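Long-range contacts in diaminopimelate decarboxylase (Methanocaldococcus jannaschii, PDB 1TUF), which decarboxylates meso-diaminopimelate to L-lysine, the last step of lysine biosynthesis, using pyridoxal 5'-phosphate as its cofactor: residues Asn45-Ala50 against Lys60-Ala65; Phe51-Glu56 against Ala270-Met275; Glu243-Gly248 against Pro285-Glu290. All coordinates share one frame; numbering follows the deposited sequence.

Contact 1: residues Asn45-Ala50 against Lys60-Ala65; sequences NRYIEA and KEFIVA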
loop_
_atom_site.group_PDB
_atom_site.type_symbol
_atom_site.label_atom_id
_atom_site.label_comp_id
_atom_site.label_asym_id
_atom_site.label_seq_id
_atom_site.Cartn_x
_atom_site.Cartn_y
_atom_site.Cartn_z
ATOM N N ASN A 45 3.600 -1.057 29.704
ATOM C CA ASN A 45 3.946 -1.482 31.049
ATOM C C ASN A 45 4.382 -2.942 31.094
ATOM O O ASN A 45 5.347 -3.277 31.780
ATOM C CB ASN A 45 2.782 -1.245 32.006
ATOM C CG ASN A 45 2.500 0.234 32.217
ATOM O OD1 ASN A 45 3.398 1.074 32.104
ATOM N ND2 ASN A 45 1.255 0.556 32.541
ATOM N N ARG A 46 3.694 -3.809 30.358
ATOM C CA ARG A 46 4.070 -5.216 30.343
ATOM C C ARG A 46 5.527 -5.419 29.947
ATOM O O ARG A 46 6.188 -6.334 30.446
ATOM C CB ARG A 46 3.166 -5.995 29.400
ATOM C CG ARG A 46 1.797 -6.229 29.968
ATOM C CD ARG A 46 0.897 -6.867 28.941
ATOM N NE ARG A 46 -0.445 -7.040 29.473
ATOM C CZ ARG A 46 -1.531 -7.174 28.727
ATOM N NH1 ARG A 46 -1.435 -7.150 27.401
ATOM N NH2 ARG A 46 -2.710 -7.327 29.315
ATOM N N TYR A 47 6.025 -4.565 29.053
ATOM C CA TYR A 47 7.415 -4.633 28.601
ATOM C C TYR A 47 8.351 -4.137 29.691
ATOM O O TYR A 47 9.500 -4.579 29.792
ATOM C CB TYR A 47 7.622 -3.764 27.356
ATOM C CG TYR A 47 7.681 -4.529 26.053
ATOM C CD1 TYR A 47 8.864 -5.137 25.624
ATOM C CD2 TYR A 47 6.541 -4.669 25.261
ATOM C CE1 TYR A 47 8.906 -5.866 24.439
ATOM C CE2 TYR A 47 6.571 -5.393 24.080
ATOM C CZ TYR A 47 7.752 -5.990 23.675
ATOM O OH TYR A 47 7.766 -6.720 22.504
ATOM N N ILE A 48 7.860 -3.197 30.492
ATOM C CA ILE A 48 8.660 -2.618 31.563
ATOM C C ILE A 48 8.721 -3.552 32.764
ATOM O O ILE A 48 9.798 -3.839 33.288
ATOM C CB ILE A 48 8.077 -1.250 32.008
ATOM C CG1 ILE A 48 8.149 -0.260 30.842
ATOM C CG2 ILE A 48 8.840 -0.716 33.221
ATOM C CD1 ILE A 48 9.534 -0.100 30.237
ATOM N N GLU A 49 7.550 -4.021 33.176
ATOM C CA GLU A 49 7.412 -4.920 34.309
ATOM C C GLU A 49 8.130 -6.242 34.068
ATOM O O GLU A 49 8.636 -6.862 35.004
ATOM C CB GLU A 49 5.927 -5.183 34.577
ATOM C CG GLU A 49 5.628 -5.881 35.890
ATOM C CD GLU A 49 6.118 -5.086 37.094
ATOM O OE1 GLU A 49 5.781 -3.879 37.197
ATOM O OE2 GLU A 49 6.841 -5.669 37.937
ATOM N N ALA A 50 8.181 -6.672 32.811
ATOM C CA ALA A 50 8.817 -7.939 32.481
ATOM C C ALA A 50 10.323 -7.849 32.295
ATOM O O ALA A 50 11.019 -8.862 32.339
ATOM C CB ALA A 50 8.180 -8.529 31.239
ATOM N N LYS A 60 22.193 -1.961 34.708
ATOM C CA LYS A 60 22.219 -1.234 33.442
ATOM C C LYS A 60 20.796 -0.907 33.039
ATOM O O LYS A 60 19.846 -1.377 33.668
ATOM C CB LYS A 60 22.887 -2.073 32.351
ATOM C CG LYS A 60 24.395 -2.105 32.444
ATOM C CD LYS A 60 24.982 -0.768 32.037
ATOM C CE LYS A 60 26.465 -0.692 32.372
ATOM N NZ LYS A 60 27.211 -1.887 31.897
ATOM N N GLU A 61 20.653 -0.104 31.989
ATOM C CA GLU A 61 19.334 0.298 31.516
ATOM C C GLU A 61 18.711 -0.598 30.456
ATOM O O GLU A 61 19.394 -1.208 29.642
ATOM C CB GLU A 61 19.375 1.730 30.964
ATOM C CG GLU A 61 19.334 2.845 32.003
ATOM C CD GLU A 61 19.092 4.226 31.373
ATOM O OE1 GLU A 61 19.841 4.602 30.434
ATOM O OE2 GLU A 61 18.153 4.932 31.817
ATOM N N PHE A 62 17.389 -0.677 30.499
ATOM C CA PHE A 62 16.624 -1.425 29.517
ATOM C C PHE A 62 15.784 -0.363 28.809
ATOM O O PHE A 62 14.938 0.287 29.433
ATOM C CB PHE A 62 15.687 -2.435 30.169
ATOM C CG PHE A 62 14.623 -2.936 29.236
ATOM C CD1 PHE A 62 14.955 -3.748 28.152
ATOM C CD2 PHE A 62 13.299 -2.541 29.399
ATOM C CE1 PHE A 62 13.980 -4.155 27.241
ATOM C CE2 PHE A 62 12.317 -2.943 28.492
ATOM C CZ PHE A 62 12.657 -3.749 27.411
ATOM N N ILE A 63 16.015 -0.187 27.515
ATOM C CA ILE A 63 15.292 0.822 26.757
ATOM C C ILE A 63 14.391 0.252 25.674
ATOM O O ILE A 63 14.804 -0.597 24.878
ATOM C CB ILE A 63 16.267 1.816 26.096
ATOM C CG1 ILE A 63 17.274 2.324 27.139
ATOM C CG2 ILE A 63 15.475 2.987 25.482
ATOM C CD1 ILE A 63 18.483 3.042 26.552
ATOM N N VAL A 64 13.150 0.728 25.659
ATOM C CA VAL A 64 12.166 0.314 24.668
ATOM C C VAL A 64 12.060 1.385 23.590
ATOM O O VAL A 64 11.457 2.436 23.808
ATOM C CB VAL A 64 10.762 0.152 25.273
ATOM C CG1 VAL A 64 9.784 -0.206 24.165
ATOM C CG2 VAL A 64 10.760 -0.916 26.360
ATOM N N ALA A 65 12.658 1.127 22.434
ATOM C CA ALA A 65 12.594 2.069 21.315
ATOM C C ALA A 65 11.425 1.643 20.420
ATOM O O ALA A 65 11.562 0.724 19.618
ATOM C CB ALA A 65 13.905 2.038 20.525
#

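Contact 2: residues Phe51-Glu56 against Ala270-Met275; sequences FKRWEE and AIINTM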
loop_
_atom_site.group_PDB
_atom_site.type_symbol
_atom_site.label_atom_id
_atom_site.label_comp_id
_atom_site.label_asym_id
_atom_site.label_seq_id
_atom_site.Cartn_x
_atom_site.Cartn_y
_atom_site.Cartn_z
ATOM N N PHE A 51 10.831 -6.642 32.100
ATOM C CA PHE A 51 12.257 -6.474 31.898
ATOM C C PHE A 51 12.969 -5.744 33.030
ATOM O O PHE A 51 14.198 -5.604 33.003
ATOM C CB PHE A 51 12.501 -5.745 30.575
ATOM C CG PHE A 51 12.491 -6.647 29.374
ATOM C CD1 PHE A 51 13.674 -7.217 28.915
ATOM C CD2 PHE A 51 11.302 -6.932 28.707
ATOM C CE1 PHE A 51 13.681 -8.057 27.808
ATOM C CE2 PHE A 51 11.295 -7.773 27.596
ATOM C CZ PHE A 51 12.488 -8.337 27.145
ATOM N N LYS A 52 12.208 -5.275 34.019
ATOM C CA LYS A 52 12.801 -4.557 35.150
ATOM C C LYS A 52 13.901 -5.382 35.792
ATOM O O LYS A 52 14.766 -4.859 36.496
ATOM C CB LYS A 52 11.743 -4.215 36.202
ATOM C CG LYS A 52 11.032 -2.883 35.963
ATOM C CD LYS A 52 9.970 -2.618 37.035
ATOM C CE LYS A 52 9.216 -1.322 36.767
ATOM N NZ LYS A 52 8.094 -1.125 37.727
ATOM N N ARG A 53 13.858 -6.680 35.532
ATOM C CA ARG A 53 14.839 -7.600 36.064
ATOM C C ARG A 53 16.246 -7.285 35.553
ATOM O O ARG A 53 17.240 -7.598 36.213
ATOM C CB ARG A 53 14.446 -9.027 35.685
ATOM C CG ARG A 53 15.416 -10.086 36.153
ATOM C CD ARG A 53 15.024 -11.446 35.611
ATOM N NE ARG A 53 16.130 -12.389 35.696
ATOM C CZ ARG A 53 16.157 -13.567 35.085
ATOM N NH1 ARG A 53 15.129 -13.950 34.339
ATOM N NH2 ARG A 53 17.217 -14.357 35.212
ATOM N N TRP A 54 16.331 -6.649 34.389
ATOM C CA TRP A 54 17.626 -6.327 33.800
ATOM C C TRP A 54 18.389 -5.206 34.513
ATOM O O TRP A 54 19.621 -5.195 34.518
ATOM C CB TRP A 54 17.451 -5.980 32.315
ATOM C CG TRP A 54 18.746 -5.756 31.610
ATOM C CD1 TRP A 54 19.269 -4.563 31.221
ATOM C CD2 TRP A 54 19.707 -6.753 31.250
ATOM N NE1 TRP A 54 20.501 -4.750 30.637
ATOM C CE2 TRP A 54 20.794 -6.087 30.644
ATOM C CE3 TRP A 54 19.756 -8.146 31.382
ATOM C CZ2 TRP A 54 21.921 -6.767 30.167
ATOM C CZ3 TRP A 54 20.872 -8.822 30.909
ATOM C CH2 TRP A 54 21.942 -8.129 30.308
ATOM N N GLU A 55 17.662 -4.264 35.108
ATOM C CA GLU A 55 18.297 -3.155 35.817
ATOM C C GLU A 55 18.409 -3.497 37.301
ATOM O O GLU A 55 18.311 -2.630 38.167
ATOM C CB GLU A 55 17.490 -1.856 35.641
ATOM C CG GLU A 55 18.250 -0.587 36.067
ATOM C CD GLU A 55 17.420 0.690 35.950
ATOM O OE1 GLU A 55 16.449 0.850 36.726
ATOM O OE2 GLU A 55 17.741 1.534 35.081
ATOM N N GLU A 56 18.597 -4.776 37.590
ATOM C CA GLU A 56 18.733 -5.217 38.964
ATOM C C GLU A 56 19.944 -6.128 39.018
ATOM O O GLU A 56 20.837 -5.960 39.852
ATOM C CB GLU A 56 17.484 -5.980 39.421
ATOM C CG GLU A 56 16.174 -5.227 39.206
ATOM C CD GLU A 56 14.968 -5.959 39.779
ATOM O OE1 GLU A 56 14.897 -7.201 39.645
ATOM O OE2 GLU A 56 14.084 -5.291 40.357
ATOM N N ALA A 270 13.501 -15.424 28.352
ATOM C CA ALA A 270 14.339 -16.022 27.317
ATOM C C ALA A 270 15.583 -15.195 27.022
ATOM O O ALA A 270 16.694 -15.725 26.978
ATOM C CB ALA A 270 13.535 -16.216 26.042
ATOM N N ILE A 271 15.400 -13.896 26.813
ATOM C CA ILE A 271 16.532 -13.025 26.507
ATOM C C ILE A 271 17.438 -12.824 27.713
ATOM O O ILE A 271 18.638 -13.100 27.650
ATOM C CB ILE A 271 16.051 -11.635 26.005
ATOM C CG1 ILE A 271 15.356 -11.785 24.653
ATOM C CG2 ILE A 271 17.225 -10.672 25.893
ATOM C CD1 ILE A 271 14.967 -10.471 24.015
ATOM N N ILE A 272 16.852 -12.331 28.802
ATOM C CA ILE A 272 17.591 -12.067 30.030
ATOM C C ILE A 272 18.482 -13.238 30.439
ATOM O O ILE A 272 19.684 -13.062 30.646
ATOM C CB ILE A 272 16.618 -11.707 31.184
ATOM C CG1 ILE A 272 15.992 -10.342 30.900
ATOM C CG2 ILE A 272 17.354 -11.687 32.518
ATOM C CD1 ILE A 272 14.884 -9.944 31.850
ATOM N N ASN A 273 17.899 -14.430 30.539
ATOM C CA ASN A 273 18.669 -15.611 30.918
ATOM C C ASN A 273 19.805 -15.847 29.916
ATOM O O ASN A 273 20.959 -16.043 30.305
ATOM C CB ASN A 273 17.768 -16.862 30.995
ATOM C CG ASN A 273 16.727 -16.790 32.123
ATOM O OD1 ASN A 273 16.926 -16.125 33.136
ATOM N ND2 ASN A 273 15.621 -17.505 31.950
ATOM N N THR A 274 19.488 -15.813 28.626
ATOM C CA THR A 274 20.511 -16.033 27.602
ATOM C C THR A 274 21.654 -15.038 27.740
ATOM O O THR A 274 22.834 -15.398 27.654
ATOM C CB THR A 274 19.923 -15.896 26.200
ATOM O OG1 THR A 274 18.836 -16.815 26.052
ATOM C CG2 THR A 274 20.983 -16.197 25.154
ATOM N N MET A 275 21.281 -13.779 27.938
ATOM C CA MET A 275 22.235 -12.690 28.106
ATOM C C MET A 275 23.167 -12.968 29.287
ATOM O O MET A 275 24.396 -12.949 29.154
ATOM C CB MET A 275 21.473 -11.382 28.353
ATOM C CG MET A 275 20.736 -10.826 27.145
ATOM S SD MET A 275 21.841 -9.837 26.125
ATOM C CE MET A 275 21.672 -8.213 26.906
#

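Contact 3: residues Glu243-Gly248 against Pro285-Glu290; sequences EDVNLG and PNLILE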
loop_
_atom_site.group_PDB
_atom_site.type_symbol
_atom_site.label_atom_id
_atom_site.label_comp_id
_atom_site.label_asym_id
_atom_site.label_seq_id
_atom_site.Cartn_x
_atom_site.Cartn_y
_atom_site.Cartn_z
ATOM N N GLU A 243 28.704 -1.106 24.499
ATOM C CA GLU A 243 27.892 -0.407 25.491
ATOM C C GLU A 243 26.415 -0.802 25.429
ATOM O O GLU A 243 25.769 -0.979 26.460
ATOM C CB GLU A 243 28.035 1.102 25.293
ATOM C CG GLU A 243 27.581 1.956 26.472
ATOM C CD GLU A 243 27.979 3.418 26.301
ATOM O OE1 GLU A 243 29.139 3.677 25.898
ATOM O OE2 GLU A 243 27.142 4.302 26.569
ATOM N N ASP A 244 25.884 -0.945 24.217
ATOM C CA ASP A 244 24.481 -1.305 24.047
ATOM C C ASP A 244 24.277 -2.561 23.182
ATOM O O ASP A 244 25.063 -2.850 22.276
ATOM C CB ASP A 244 23.697 -0.145 23.401
ATOM C CG ASP A 244 23.967 1.219 24.052
ATOM O OD1 ASP A 244 23.900 1.338 25.297
ATOM O OD2 ASP A 244 24.225 2.189 23.303
ATOM N N VAL A 245 23.212 -3.302 23.469
ATOM C CA VAL A 245 22.874 -4.487 22.693
ATOM C C VAL A 245 21.402 -4.376 22.302
ATOM O O VAL A 245 20.516 -4.553 23.138
ATOM C CB VAL A 245 23.141 -5.788 23.496
ATOM C CG1 VAL A 245 22.439 -6.962 22.852
ATOM C CG2 VAL A 245 24.646 -6.058 23.532
ATOM N N ASN A 246 21.157 -4.043 21.034
ATOM C CA ASN A 246 19.796 -3.877 20.512
ATOM C C ASN A 246 19.362 -5.150 19.781
ATOM O O ASN A 246 19.955 -5.529 18.770
ATOM C CB ASN A 246 19.748 -2.675 19.548
ATOM C CG ASN A 246 18.329 -2.250 19.205
ATOM O OD1 ASN A 246 17.464 -3.085 18.967
ATOM N ND2 ASN A 246 18.094 -0.951 19.161
ATOM N N LEU A 247 18.323 -5.805 20.279
ATOM C CA LEU A 247 17.860 -7.038 19.653
ATOM C C LEU A 247 16.642 -6.841 18.752
ATOM O O LEU A 247 15.990 -7.809 18.345
ATOM C CB LEU A 247 17.550 -8.083 20.730
ATOM C CG LEU A 247 18.707 -8.423 21.675
ATOM C CD1 LEU A 247 18.217 -9.395 22.745
ATOM C CD2 LEU A 247 19.870 -9.012 20.889
ATOM N N GLY A 248 16.343 -5.578 18.454
ATOM C CA GLY A 248 15.224 -5.246 17.589
ATOM C C GLY A 248 13.870 -5.600 18.164
ATOM O O GLY A 248 13.682 -5.662 19.384
ATOM N N PRO A 285 25.957 -5.082 29.038
ATOM C CA PRO A 285 25.585 -3.790 28.449
ATOM C C PRO A 285 24.114 -3.433 28.579
ATOM O O PRO A 285 23.299 -4.233 29.058
ATOM C CB PRO A 285 25.958 -3.976 26.996
ATOM C CG PRO A 285 25.443 -5.381 26.771
ATOM C CD PRO A 285 25.974 -6.131 27.999
ATOM N N ASN A 286 23.787 -2.215 28.152
ATOM C CA ASN A 286 22.405 -1.759 28.162
ATOM C C ASN A 286 21.681 -2.640 27.151
ATOM O O ASN A 286 22.257 -3.035 26.140
ATOM C CB ASN A 286 22.303 -0.298 27.716
ATOM C CG ASN A 286 22.748 0.679 28.785
ATOM O OD1 ASN A 286 22.094 0.823 29.821
ATOM N ND2 ASN A 286 23.862 1.363 28.537
ATOM N N LEU A 287 20.424 -2.953 27.435
ATOM C CA LEU A 287 19.619 -3.785 26.556
ATOM C C LEU A 287 18.536 -2.936 25.886
ATOM O O LEU A 287 17.823 -2.188 26.555
ATOM C CB LEU A 287 18.970 -4.905 27.365
ATOM C CG LEU A 287 18.054 -5.876 26.610
ATOM C CD1 LEU A 287 18.818 -6.546 25.466
ATOM C CD2 LEU A 287 17.530 -6.923 27.587
ATOM N N ILE A 288 18.422 -3.052 24.566
ATOM C CA ILE A 288 17.416 -2.302 23.820
ATOM C C ILE A 288 16.598 -3.201 22.883
ATOM O O ILE A 288 17.144 -4.071 22.199
ATOM C CB ILE A 288 18.056 -1.192 22.957
ATOM C CG1 ILE A 288 18.968 -0.320 23.811
ATOM C CG2 ILE A 288 16.960 -0.321 22.331
ATOM C CD1 ILE A 288 19.644 0.774 23.035
ATOM N N LEU A 289 15.287 -2.978 22.868
ATOM C CA LEU A 289 14.359 -3.708 22.008
ATOM C C LEU A 289 13.585 -2.668 21.198
ATOM O O LEU A 289 13.337 -1.559 21.679
ATOM C CB LEU A 289 13.382 -4.541 22.845
ATOM C CG LEU A 289 13.953 -5.760 23.568
ATOM C CD1 LEU A 289 12.836 -6.495 24.289
ATOM C CD2 LEU A 289 14.634 -6.685 22.574
ATOM N N GLU A 290 13.189 -3.027 19.982
ATOM C CA GLU A 290 12.455 -2.103 19.116
ATOM C C GLU A 290 11.074 -2.634 18.763
ATOM O O GLU A 290 10.796 -2.918 17.602
ATOM C CB GLU A 290 13.251 -1.867 17.838
ATOM C CG GLU A 290 14.702 -1.539 18.107
ATOM C CD GLU A 290 15.556 -1.611 16.875
ATOM O OE1 GLU A 290 15.341 -2.530 16.054
ATOM O OE2 GLU A 290 16.451 -0.756 16.731
#

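Contact 1: residues Asn45-Ala50 against Lys60-Ala65
F62 of the strand meets Y47 of the helix closely: CE2 of the F62 ring lies 3.5 Å from the carbonyl O of Y47, approached obliquely. CZ of the same F62 ring stands at the edge of the Y47 ring, near its plane, 4.4 Å from Y47 CD1. I48 supplies the other half of the contact through its outermost carbon. I48 CD1 lies near the plane of the F62 ring, at its edge, 4.3 Å from F62 CE2, and also touches V64 CG2 at 4.1 Å, where the two branched side chains pass slantwise. The CB of I48 does not itself point at the strand, but the bend about CB-CG1 (chi2 -54°) brings CD1 nearer. V64 CG2 also reaches Y47 CB, at 4.4 Å. Helix 45-50 runs nearly antiparallel to strand 62-65 (162°), the axes 9.8 Å apart at closest approach. This is the layering of a TIM barrel, here the pyridoxal-binding barrel of a fold-type III enzyme: helix 37-51 covers the outer surface of strands 62-67 and 286-289, which lie side by side in the sheet. Alternation along the strand decides who takes part, F62 and V64 facing the helix while I63 between them points away. Apart from the Y47 carbonyl, the touching atoms are carbons. Y47 OH is hydrogen-bonded to S294 OG, while the Y47 side chain also touches P291, a cofactor-binding residue, and L289. With CG anti to the backbone N (chi1 164°), F62 places its ring beside the Y47 carbonyl, where it also stacks with the ring of F51.

Contact 2: residues Phe51-Glu56 against Ala270-Met275
R53 grips N273 with the end of its guanidinium. NH2 donates to N273 OD1 at 2.7 Å, nearly in line with the amide C=O, the oxygen lying 17° out of the guanidinium plane. NH1 adds a weak bond to the same oxygen at 3.1 Å, so one acceptor takes two N-H groups. The two flat groups are turned 59° against each other. The third donor, R53 NE, is used in a salt bridge to E57 OE2, and D269 offers NH1 a long, weak ion pair. I272 covers one face of the guanidinium: its CG2 lies over the centre, 3.4 Å from CZ of R53, while its CD1 turns to F51 CD1 at 4.2 Å. R53 reaches this far because its chain is extended, with CG anti to the backbone N (chi1 178°). W54 NE1 gives a weak hydrogen bond to P285 O, and W54 O is bonded to T58 OG1. On the helix, A270 O accepts both the backbone N of T274 and its OG1, at 2.6 Å from the latter. M275, bent at chi2 and chi3, sets CE 3.4 Å from W54 CH2, with SD 5.3 Å from the centroid of the six-membered indole ring, an oblique Met-aromatic contact. Together these contacts pack helix 264-276 against the end region of helix 37-51 and the turn and short helix that follow, on the outside of the TIM barrel.

Contact 3: residues Glu243-Gly248 against Pro285-Glu290
D244 and N286 lie side by side and point the same way, carboxylate and amide planes 45° apart; N286 ND2 donates to D244 OD1 at 3.2 Å, D244 OD1 lying 25° out of the N286 amide plane. Their remaining polar atoms have outside partners: D244 OD2 a salt bridge to R129, N286 OD1 the backbone N of E61. Further along the same face N246 carries CG anti to its backbone N (chi1 -167°), which sets its amide across the E290 carboxylate at about a right angle, ND2 2.9 Å from E290 OE2 and 3.4 Å from I288 CG2. N246 OD1 accepts the backbone N of G248 at 2.8 Å in the carbonyl plane, an Asx turn. E290, a cofactor-binding residue, is held from outside by H208 on OE1 and N111 on OE2. V245 and L287 take the opposite face. V245 CG2 slants across to P285 CG at 3.4 Å, and L247 CD1 meets L287 CD1 at 4.0 Å. The backbones join in parallel register: N286 N to E243 O, V245 N to N286 O, I288 N to V245 O, L247 N to I288 O, then E290 N to G248 O. These consecutive barrel strands are joined through helix 264-276 in a beta-alpha-beta unit: I271 and M275 of that helix, with helix 218-236, cover the V245-L287 face, while strands 202-208 and 62-67 flank the pair.

Overall arrangement
The three contacts occupy one sector of the barrel, their centres 10 to 11 Å apart. Contacts 1 and 3 share the sheet, since strand 62-67 pairs with strand 286-289 (I63 N to L287 O, 2.9 Å). Contact 2 covers this pair from outside: F51 CB lies 3.5 Å from F62 CE2 of contact 1, F51 CZ 3.4 Å from L289 CD1 of contact 3, and M275 CE 3.6 Å from L287 CD1. The distance to the catalytic pocket differs among them. The side chain of E290 in contact 3 is about 9 Å from a bound azelaic acid, that of Y47 in contact 1 about 13 Å; contact 2 is outer packing, though the F51 side chain comes within about 7 Å of that of cofactor-binding P291.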